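Local coordinates for protein glycerol dehydratase (Clostridium butyricum, PDB 1R9D) that probably dehydrates glycerol to 3-hydroxypropionaldehyde without vitamin B12, as a glycyl-radical enzyme related to pyruvate formate-lyase, at residues A[134-139]-A[156-161]; A[384-389]-A[722-727]. One frame throughout, in Å; residues are numbered along the deposited sequence.

Interaction 1 of 2, residues A[134-139]-A[156-161]; sequences LATSYM and NYYYNG
A135 and Y158 mark the closest approach of the two backbones, with their CA atoms 7.4 Å apart; each lies near the C-terminal end of a short helix. Helix 131-138 gives up helical backbone angles at M139, and helix 155-159 does so at N160, so the last turns of both helices meet here, bridged by a single long side chain. That side chain is Y158. Its CG stands anti to the backbone N (chi1 -179°), which carries the ring across to helix 131-138 and brings the phenol oxygen to T136. There OG1 of T136 and OH of Y158 lie 2.6 Å apart in a short hydrogen bond between hydroxyls. OG1 reaches the ring at its edge, near the ring plane, and also lies 3.3 Å from CE1 of Y158. Beside this polar link, at the ring carbon CE1, the touch is apolar and looser: CB of A135 comes to 4.2 Å from CE1 of Y158, and the methyl CE at the end of M139 approaches the same ring carbon obliquely at 4.5 Å. On its other flank the ring meets its neighbour in sequence, CD2 of Y158 sitting 3.7 Å above the centre of the Y159 ring. Around the contact, A135 also packs on I509 of helix 484-516, the carbonyl oxygen of T136 accepts from R144, and S137 and L134 meet G44 and P46 of the second subunit. The chemistry is thus one hydroxyl pair beside a small apolar patch: the bond fixes where the phenol oxygen ends, while A135 and M139 only touch the ring loosely and obliquely. The hydroxyl pair ties together two helix ends of the pyruvate formate-lyase-like region.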
ATOM      1  N   LEU A 134      -0.391  -3.804 -12.506  1.00 24.64           N
ATOM      2  CA  LEU A 134      -1.173  -3.137 -11.466  1.00 24.32           C
ATOM      3  C   LEU A 134      -1.751  -1.826 -12.020  1.00 24.18           C
ATOM      4  O   LEU A 134      -2.887  -1.469 -11.721  1.00 24.33           O
ATOM      5  CB  LEU A 134      -0.296  -2.849 -10.246  1.00 24.03           C
ATOM      6  CG  LEU A 134      -0.965  -2.091  -9.094  1.00 24.61           C
ATOM      7  CD1 LEU A 134      -2.145  -2.887  -8.563  1.00 25.47           C
ATOM      8  CD2 LEU A 134       0.054  -1.846  -7.995  1.00 24.85           C
ATOM      9  N   ALA A 135      -0.965  -1.122 -12.832  1.00 24.54           N
ATOM     10  CA  ALA A 135      -1.410   0.142 -13.425  1.00 24.47           C
ATOM     11  C   ALA A 135      -2.693  -0.069 -14.220  1.00 25.55           C
ATOM     12  O   ALA A 135      -3.639   0.713 -14.109  1.00 25.13           O
ATOM     13  CB  ALA A 135      -0.324   0.714 -14.332  1.00 24.89           C
ATOM     14  N   THR A 136      -2.724  -1.126 -15.028  1.00 25.17           N
ATOM     15  CA  THR A 136      -3.911  -1.428 -15.821  1.00 26.76           C
ATOM     16  C   THR A 136      -5.111  -1.740 -14.925  1.00 26.07           C
ATOM     17  O   THR A 136      -6.241  -1.333 -15.214  1.00 26.53           O
ATOM     18  CB  THR A 136      -3.650  -2.621 -16.771  1.00 27.55           C
ATOM     19  OG1 THR A 136      -2.733  -2.215 -17.794  1.00 30.12           O
ATOM     20  CG2 THR A 136      -4.943  -3.093 -17.419  1.00 29.15           C
ATOM     21  N   SER A 137      -4.871  -2.453 -13.830  1.00 25.89           N
ATOM     22  CA  SER A 137      -5.951  -2.791 -12.912  1.00 26.05           C
ATOM     23  C   SER A 137      -6.576  -1.548 -12.280  1.00 25.80           C
ATOM     24  O   SER A 137      -7.764  -1.545 -11.960  1.00 26.22           O
ATOM     25  CB  SER A 137      -5.441  -3.723 -11.808  1.00 26.66           C
ATOM     26  OG  SER A 137      -5.004  -4.958 -12.351  1.00 27.96           O
ATOM     27  N   TYR A 138      -5.779  -0.497 -12.095  1.00 25.68           N
ATOM     28  CA  TYR A 138      -6.290   0.740 -11.501  1.00 26.27           C
ATOM     29  C   TYR A 138      -7.090   1.590 -12.493  1.00 26.81           C
ATOM     30  O   TYR A 138      -7.913   2.411 -12.089  1.00 25.38           O
ATOM     31  CB  TYR A 138      -5.143   1.575 -10.922  1.00 25.94           C
ATOM     32  CG  TYR A 138      -4.813   1.257  -9.479  1.00 26.52           C
ATOM     33  CD1 TYR A 138      -3.535   0.832  -9.111  1.00 27.41           C
ATOM     34  CD2 TYR A 138      -5.779   1.379  -8.481  1.00 26.66           C
ATOM     35  CE1 TYR A 138      -3.232   0.534  -7.779  1.00 26.46           C
ATOM     36  CE2 TYR A 138      -5.485   1.084  -7.151  1.00 27.17           C
ATOM     37  CZ  TYR A 138      -4.212   0.662  -6.810  1.00 27.74           C
ATOM     38  OH  TYR A 138      -3.925   0.351  -5.499  1.00 30.13           O
ATOM     39  N   MET A 139      -6.857   1.383 -13.786  1.00 27.82           N
ATOM     40  CA  MET A 139      -7.559   2.138 -14.821  1.00 29.41           C
ATOM     41  C   MET A 139      -8.992   1.657 -15.006  1.00 31.43           C
ATOM     42  O   MET A 139      -9.269   0.463 -14.907  1.00 33.33           O
ATOM     43  CB  MET A 139      -6.832   2.017 -16.164  1.00 29.29           C
ATOM     44  CG  MET A 139      -5.469   2.657 -16.213  1.00 29.36           C
ATOM     45  SD  MET A 139      -4.706   2.448 -17.837  1.00 30.15           S
ATOM     46  CE  MET A 139      -2.978   2.537 -17.407  1.00 28.53           C
ATOM     47  N   ASN A 156       5.649   4.925 -21.971  1.00 23.08           N
ATOM     48  CA  ASN A 156       6.950   5.166 -21.355  1.00 23.04           C
ATOM     49  C   ASN A 156       7.117   4.644 -19.923  1.00 23.55           C
ATOM     50  O   ASN A 156       7.983   3.800 -19.676  1.00 23.28           O
ATOM     51  CB  ASN A 156       7.307   6.659 -21.422  1.00 22.55           C
ATOM     52  CG  ASN A 156       8.796   6.910 -21.256  1.00 23.53           C
ATOM     53  OD1 ASN A 156       9.612   5.987 -21.373  1.00 24.78           O
ATOM     54  ND2 ASN A 156       9.165   8.160 -20.994  1.00 24.94           N
ATOM     55  N   TYR A 157       6.296   5.122 -18.992  1.00 23.20           N
ATOM     56  CA  TYR A 157       6.400   4.696 -17.592  1.00 23.44           C
ATOM     57  C   TYR A 157       5.584   3.435 -17.300  1.00 23.67           C
ATOM     58  O   TYR A 157       5.600   2.903 -16.180  1.00 23.44           O
ATOM     59  CB  TYR A 157       5.956   5.841 -16.671  1.00 22.75           C
ATOM     60  CG  TYR A 157       6.767   7.118 -16.818  1.00 23.42           C
ATOM     61  CD1 TYR A 157       6.242   8.343 -16.409  1.00 22.01           C
ATOM     62  CD2 TYR A 157       8.054   7.105 -17.365  1.00 21.33           C
ATOM     63  CE1 TYR A 157       6.968   9.522 -16.541  1.00 21.68           C
ATOM     64  CE2 TYR A 157       8.793   8.289 -17.501  1.00 21.61           C
ATOM     65  CZ  TYR A 157       8.238   9.493 -17.085  1.00 22.48           C
ATOM     66  OH  TYR A 157       8.939  10.673 -17.208  1.00 23.30           O
ATOM     67  N   TYR A 158       4.876   2.962 -18.317  1.00 23.49           N
ATOM     68  CA  TYR A 158       4.056   1.767 -18.208  1.00 24.72           C
ATOM     69  C   TYR A 158       4.922   0.521 -18.391  1.00 25.14           C
ATOM     70  O   TYR A 158       4.871  -0.404 -17.584  1.00 24.95           O
ATOM     71  CB  TYR A 158       2.961   1.786 -19.280  1.00 24.79           C
ATOM     72  CG  TYR A 158       2.029   0.592 -19.250  1.00 25.85           C
ATOM     73  CD1 TYR A 158       0.962   0.534 -18.353  1.00 25.72           C
ATOM     74  CD2 TYR A 158       2.223  -0.487 -20.115  1.00 26.42           C
ATOM     75  CE1 TYR A 158       0.107  -0.573 -18.321  1.00 27.39           C
ATOM     76  CE2 TYR A 158       1.375  -1.597 -20.089  1.00 27.59           C
ATOM     77  CZ  TYR A 158       0.321  -1.631 -19.189  1.00 27.06           C
ATOM     78  OH  TYR A 158      -0.515  -2.727 -19.143  1.00 28.41           O
ATOM     79  N   TYR A 159       5.728   0.513 -19.450  1.00 25.56           N
ATOM     80  CA  TYR A 159       6.584  -0.633 -19.749  1.00 25.85           C
ATOM     81  C   TYR A 159       7.918  -0.660 -19.031  1.00 25.36           C
ATOM     82  O   TYR A 159       8.493  -1.732 -18.820  1.00 25.57           O
ATOM     83  CB  TYR A 159       6.851  -0.720 -21.254  1.00 25.80           C
ATOM     84  CG  TYR A 159       5.636  -1.057 -22.078  1.00 28.17           C
ATOM     85  CD1 TYR A 159       5.054  -0.107 -22.918  1.00 28.22           C
ATOM     86  CD2 TYR A 159       5.059  -2.326 -22.017  1.00 27.83           C
ATOM     87  CE1 TYR A 159       3.933  -0.410 -23.674  1.00 29.81           C
ATOM     88  CE2 TYR A 159       3.939  -2.640 -22.768  1.00 29.82           C
ATOM     89  CZ  TYR A 159       3.381  -1.680 -23.597  1.00 31.11           C
ATOM     90  OH  TYR A 159       2.276  -1.991 -24.356  1.00 33.18           O
ATOM     91  N   ASN A 160       8.423   0.511 -18.661  1.00 25.31           N
ATOM     92  CA  ASN A 160       9.713   0.579 -17.992  1.00 24.97           C
ATOM     93  C   ASN A 160       9.764   1.582 -16.848  1.00 25.02           C
ATOM     94  O   ASN A 160       8.738   2.149 -16.457  1.00 24.73           O
ATOM     95  CB  ASN A 160      10.795   0.888 -19.031  1.00 26.12           C
ATOM     96  CG  ASN A 160      10.962  -0.236 -20.042  1.00 26.89           C
ATOM     97  OD1 ASN A 160      11.582  -1.263 -19.748  1.00 27.69           O
ATOM     98  ND2 ASN A 160      10.388  -0.058 -21.230  1.00 26.62           N
ATOM     99  N   GLY A 161      10.964   1.792 -16.317  1.00 24.29           N
ATOM    100  CA  GLY A 161      11.146   2.706 -15.203  1.00 24.68           C
ATOM    101  C   GLY A 161      10.835   4.154 -15.526  1.00 24.17           C
ATOM    102  O   GLY A 161      10.644   4.517 -16.688  1.00 23.54           O
TER

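Interaction 2 of 2, residues A[384-389]-A[722-727]; sequences TPDEFL and LIRSYF
An interhelical salt bridge joins the start of helix 386-397 to helix 712-728, which between them cover strands 375-380 and 404-407 of a five-stranded mixed sheet; L389 packs on I380 and Y405, and I723 and F727 also rest on Y405. The contact links the pyruvate formate-lyase-like family region to the glycine-radical region, across 332 intervening residues. P385 occupies the N-cap position of the first helix, and D386 follows in its first turn. R724 does the reaching: its chain runs extended from CG to NE and delivers the guanidinium to that first turn. NH2 of R724 donates to OD1 of D386 at 2.8 Å, with an N-H...O angle of 152°. The oxygen is approached nearly along its C-O axis, while it sits 18° out of the guanidinium plane, close to the edge. The two charged groups are far from coplanar, so this is a one-oxygen bridge and not a paired, two-bond fork. D386 is exposed, and the bridge is therefore probably weakened by solvent. A carboxylate placed in the first turn of a helix would also be expected to interact favourably with the positive helix N-terminus. L389 supplies the apolar half of the contact and buries the larger area on its side. With its CG anti to the backbone N, L389 points its branch at the arginine, and CD2 lies over one face of the guanidinium. This methyl lies 3.5 Å from CZ of R724 and also touches the aliphatic arm, 3.9 Å from CD. The arginine is thus held at its edge by charge and covered on a face by a methyl, the nearest approach of the two side chains being CD2 of L389 to NE of R724 at 3.2 Å.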
ATOM      1  N   THR A 384      25.299  36.373 -21.170  1.00 27.64           N
ATOM      2  CA  THR A 384      26.177  35.285 -21.596  1.00 27.75           C
ATOM      3  C   THR A 384      27.407  35.912 -22.249  1.00 28.13           C
ATOM      4  O   THR A 384      27.275  36.790 -23.099  1.00 28.11           O
ATOM      5  CB  THR A 384      25.481  34.386 -22.641  1.00 26.80           C
ATOM      6  OG1 THR A 384      24.403  33.682 -22.016  1.00 26.74           O
ATOM      7  CG2 THR A 384      26.472  33.392 -23.250  1.00 27.36           C
ATOM      8  N   PRO A 385      28.616  35.482 -21.853  1.00 28.50           N
ATOM      9  CA  PRO A 385      29.833  36.050 -22.452  1.00 29.31           C
ATOM     10  C   PRO A 385      29.851  35.755 -23.951  1.00 29.36           C
ATOM     11  O   PRO A 385      29.505  34.651 -24.366  1.00 28.97           O
ATOM     12  CB  PRO A 385      30.957  35.319 -21.718  1.00 29.50           C
ATOM     13  CG  PRO A 385      30.343  34.977 -20.389  1.00 29.24           C
ATOM     14  CD  PRO A 385      28.952  34.529 -20.781  1.00 28.76           C
ATOM     15  N   ASP A 386      30.247  36.732 -24.764  1.00 31.19           N
ATOM     16  CA  ASP A 386      30.285  36.525 -26.209  1.00 32.26           C
ATOM     17  C   ASP A 386      31.147  35.332 -26.599  1.00 32.20           C
ATOM     18  O   ASP A 386      30.778  34.550 -27.473  1.00 31.26           O
ATOM     19  CB  ASP A 386      30.809  37.773 -26.932  1.00 35.38           C
ATOM     20  CG  ASP A 386      29.883  38.966 -26.789  1.00 37.52           C
ATOM     21  OD1 ASP A 386      28.648  38.768 -26.761  1.00 39.18           O
ATOM     22  OD2 ASP A 386      30.389  40.107 -26.719  1.00 40.23           O
ATOM     23  N   GLU A 387      32.296  35.189 -25.948  1.00 32.80           N
ATOM     24  CA  GLU A 387      33.200  34.088 -26.256  1.00 33.45           C
ATOM     25  C   GLU A 387      32.557  32.723 -26.018  1.00 32.11           C
ATOM     26  O   GLU A 387      32.881  31.751 -26.701  1.00 31.05           O
ATOM     27  CB  GLU A 387      34.482  34.205 -25.425  1.00 36.07           C
ATOM     28  CG  GLU A 387      34.245  34.218 -23.926  1.00 39.39           C
ATOM     29  CD  GLU A 387      34.187  35.619 -23.338  1.00 41.52           C
ATOM     30  OE1 GLU A 387      33.635  36.538 -23.991  1.00 40.31           O
ATOM     31  OE2 GLU A 387      34.693  35.790 -22.204  1.00 43.15           O
ATOM     32  N   PHE A 388      31.647  32.649 -25.047  1.00 30.86           N
ATOM     33  CA  PHE A 388      30.978  31.391 -24.736  1.00 29.86           C
ATOM     34  C   PHE A 388      29.996  31.019 -25.845  1.00 28.90           C
ATOM     35  O   PHE A 388      30.002  29.896 -26.343  1.00 27.03           O
ATOM     36  CB  PHE A 388      30.239  31.493 -23.396  1.00 29.72           C
ATOM     37  CG  PHE A 388      29.534  30.223 -22.991  1.00 29.78           C
ATOM     38  CD1 PHE A 388      30.259  29.074 -22.687  1.00 29.54           C
ATOM     39  CD2 PHE A 388      28.144  30.180 -22.909  1.00 30.43           C
ATOM     40  CE1 PHE A 388      29.608  27.897 -22.306  1.00 30.28           C
ATOM     41  CE2 PHE A 388      27.484  29.010 -22.529  1.00 30.35           C
ATOM     42  CZ  PHE A 388      28.218  27.865 -22.227  1.00 30.94           C
ATOM     43  N   LEU A 389      29.148  31.969 -26.229  1.00 28.25           N
ATOM     44  CA  LEU A 389      28.183  31.724 -27.284  1.00 28.04           C
ATOM     45  C   LEU A 389      28.899  31.397 -28.594  1.00 28.18           C
ATOM     46  O   LEU A 389      28.457  30.536 -29.351  1.00 27.32           O
ATOM     47  CB  LEU A 389      27.269  32.947 -27.468  1.00 29.24           C
ATOM     48  CG  LEU A 389      26.203  32.830 -28.562  1.00 29.35           C
ATOM     49  CD1 LEU A 389      25.390  31.558 -28.371  1.00 28.82           C
ATOM     50  CD2 LEU A 389      25.300  34.053 -28.523  1.00 30.99           C
ATOM     51  N   LEU A 722      21.063  34.814 -34.803  1.00 25.35           N
ATOM     52  CA  LEU A 722      19.810  34.102 -35.012  1.00 25.51           C
ATOM     53  C   LEU A 722      19.263  33.604 -33.679  1.00 25.30           C
ATOM     54  O   LEU A 722      18.075  33.758 -33.384  1.00 24.57           O
ATOM     55  CB  LEU A 722      20.036  32.911 -35.942  1.00 27.05           C
ATOM     56  CG  LEU A 722      18.813  32.086 -36.353  1.00 27.96           C
ATOM     57  CD1 LEU A 722      17.996  32.854 -37.381  1.00 29.58           C
ATOM     58  CD2 LEU A 722      19.268  30.755 -36.937  1.00 28.47           C
ATOM     59  N   ILE A 723      20.136  33.008 -32.872  1.00 23.73           N
ATOM     60  CA  ILE A 723      19.736  32.479 -31.576  1.00 23.89           C
ATOM     61  C   ILE A 723      19.276  33.590 -30.636  1.00 24.07           C
ATOM     62  O   ILE A 723      18.210  33.498 -30.028  1.00 24.03           O
ATOM     63  CB  ILE A 723      20.899  31.690 -30.920  1.00 24.54           C
ATOM     64  CG1 ILE A 723      21.212  30.444 -31.762  1.00 22.33           C
ATOM     65  CG2 ILE A 723      20.536  31.308 -29.490  1.00 24.49           C
ATOM     66  CD1 ILE A 723      22.529  29.747 -31.393  1.00 24.84           C
ATOM     67  N   ARG A 724      20.072  34.643 -30.520  1.00 24.89           N
ATOM     68  CA  ARG A 724      19.711  35.741 -29.633  1.00 26.49           C
ATOM     69  C   ARG A 724      18.382  36.394 -29.993  1.00 25.96           C
ATOM     70  O   ARG A 724      17.613  36.766 -29.108  1.00 25.80           O
ATOM     71  CB  ARG A 724      20.823  36.789 -29.610  1.00 29.04           C
ATOM     72  CG  ARG A 724      22.026  36.355 -28.789  1.00 33.54           C
ATOM     73  CD  ARG A 724      23.172  37.328 -28.924  1.00 38.04           C
ATOM     74  NE  ARG A 724      24.246  37.045 -27.972  1.00 41.85           N
ATOM     75  CZ  ARG A 724      25.477  37.534 -28.080  1.00 43.79           C
ATOM     76  NH1 ARG A 724      25.788  38.323 -29.100  1.00 45.23           N
ATOM     77  NH2 ARG A 724      26.397  37.240 -27.170  1.00 45.76           N
ATOM     78  N   SER A 725      18.100  36.526 -31.284  1.00 26.26           N
ATOM     79  CA  SER A 725      16.849  37.148 -31.706  1.00 26.53           C
ATOM     80  C   SER A 725      15.654  36.280 -31.331  1.00 25.90           C
ATOM     81  O   SER A 725      14.617  36.788 -30.901  1.00 27.08           O
ATOM     82  CB  SER A 725      16.845  37.393 -33.216  1.00 27.48           C
ATOM     83  OG  SER A 725      15.587  37.909 -33.625  1.00 28.48           O
ATOM     84  N   TYR A 726      15.789  34.969 -31.503  1.00 24.76           N
ATOM     85  CA  TYR A 726      14.705  34.060 -31.161  1.00 23.53           C
ATOM     86  C   TYR A 726      14.459  34.088 -29.649  1.00 23.46           C
ATOM     87  O   TYR A 726      13.312  34.134 -29.193  1.00 22.43           O
ATOM     88  CB  TYR A 726      15.042  32.635 -31.627  1.00 23.29           C
ATOM     89  CG  TYR A 726      14.031  31.584 -31.217  1.00 24.47           C
ATOM     90  CD1 TYR A 726      12.690  31.675 -31.608  1.00 23.45           C
ATOM     91  CD2 TYR A 726      14.415  30.498 -30.428  1.00 23.90           C
ATOM     92  CE1 TYR A 726      11.760  30.713 -31.220  1.00 24.70           C
ATOM     93  CE2 TYR A 726      13.498  29.535 -30.035  1.00 23.89           C
ATOM     94  CZ  TYR A 726      12.171  29.647 -30.430  1.00 24.64           C
ATOM     95  OH  TYR A 726      11.262  28.709 -29.997  1.00 24.39           O
ATOM     96  N   PHE A 727      15.537  34.077 -28.871  1.00 22.91           N
ATOM     97  CA  PHE A 727      15.409  34.102 -27.419  1.00 22.66           C
ATOM     98  C   PHE A 727      14.896  35.448 -26.905  1.00 23.33           C
ATOM     99  O   PHE A 727      14.165  35.490 -25.923  1.00 23.21           O
ATOM    100  CB  PHE A 727      16.747  33.739 -26.759  1.00 21.55           C
ATOM    101  CG  PHE A 727      17.050  32.258 -26.777  1.00 21.90           C
ATOM    102  CD1 PHE A 727      16.177  31.358 -27.389  1.00 22.41           C
ATOM    103  CD2 PHE A 727      18.210  31.765 -26.190  1.00 22.56           C
ATOM    104  CE1 PHE A 727      16.463  29.981 -27.413  1.00 24.09           C
ATOM    105  CE2 PHE A 727      18.500  30.400 -26.212  1.00 21.57           C
ATOM    106  CZ  PHE A 727      17.631  29.512 -26.821  1.00 22.58           C
TER

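Overall arrangement
Interactions 1 and 2 sit on opposite sides of the chain's centre, 19 and 24 Å from it, with their centres 42 Å apart and their nearest atoms about 22 Å apart, and they share no residue. Along the chain they come in series. Interaction 1 ties neighbouring helices within the pyruvate formate-lyase-like region and lies beside the second subunit; 384-389 with 722-727 joins that region to the glycine-radical one, with no contact to the other subunit. The side chain of Y158 in interaction 1 is about 13 Å from a bound glycerol, too far to touch it. G763, the predicted radical site, lies in neither contact.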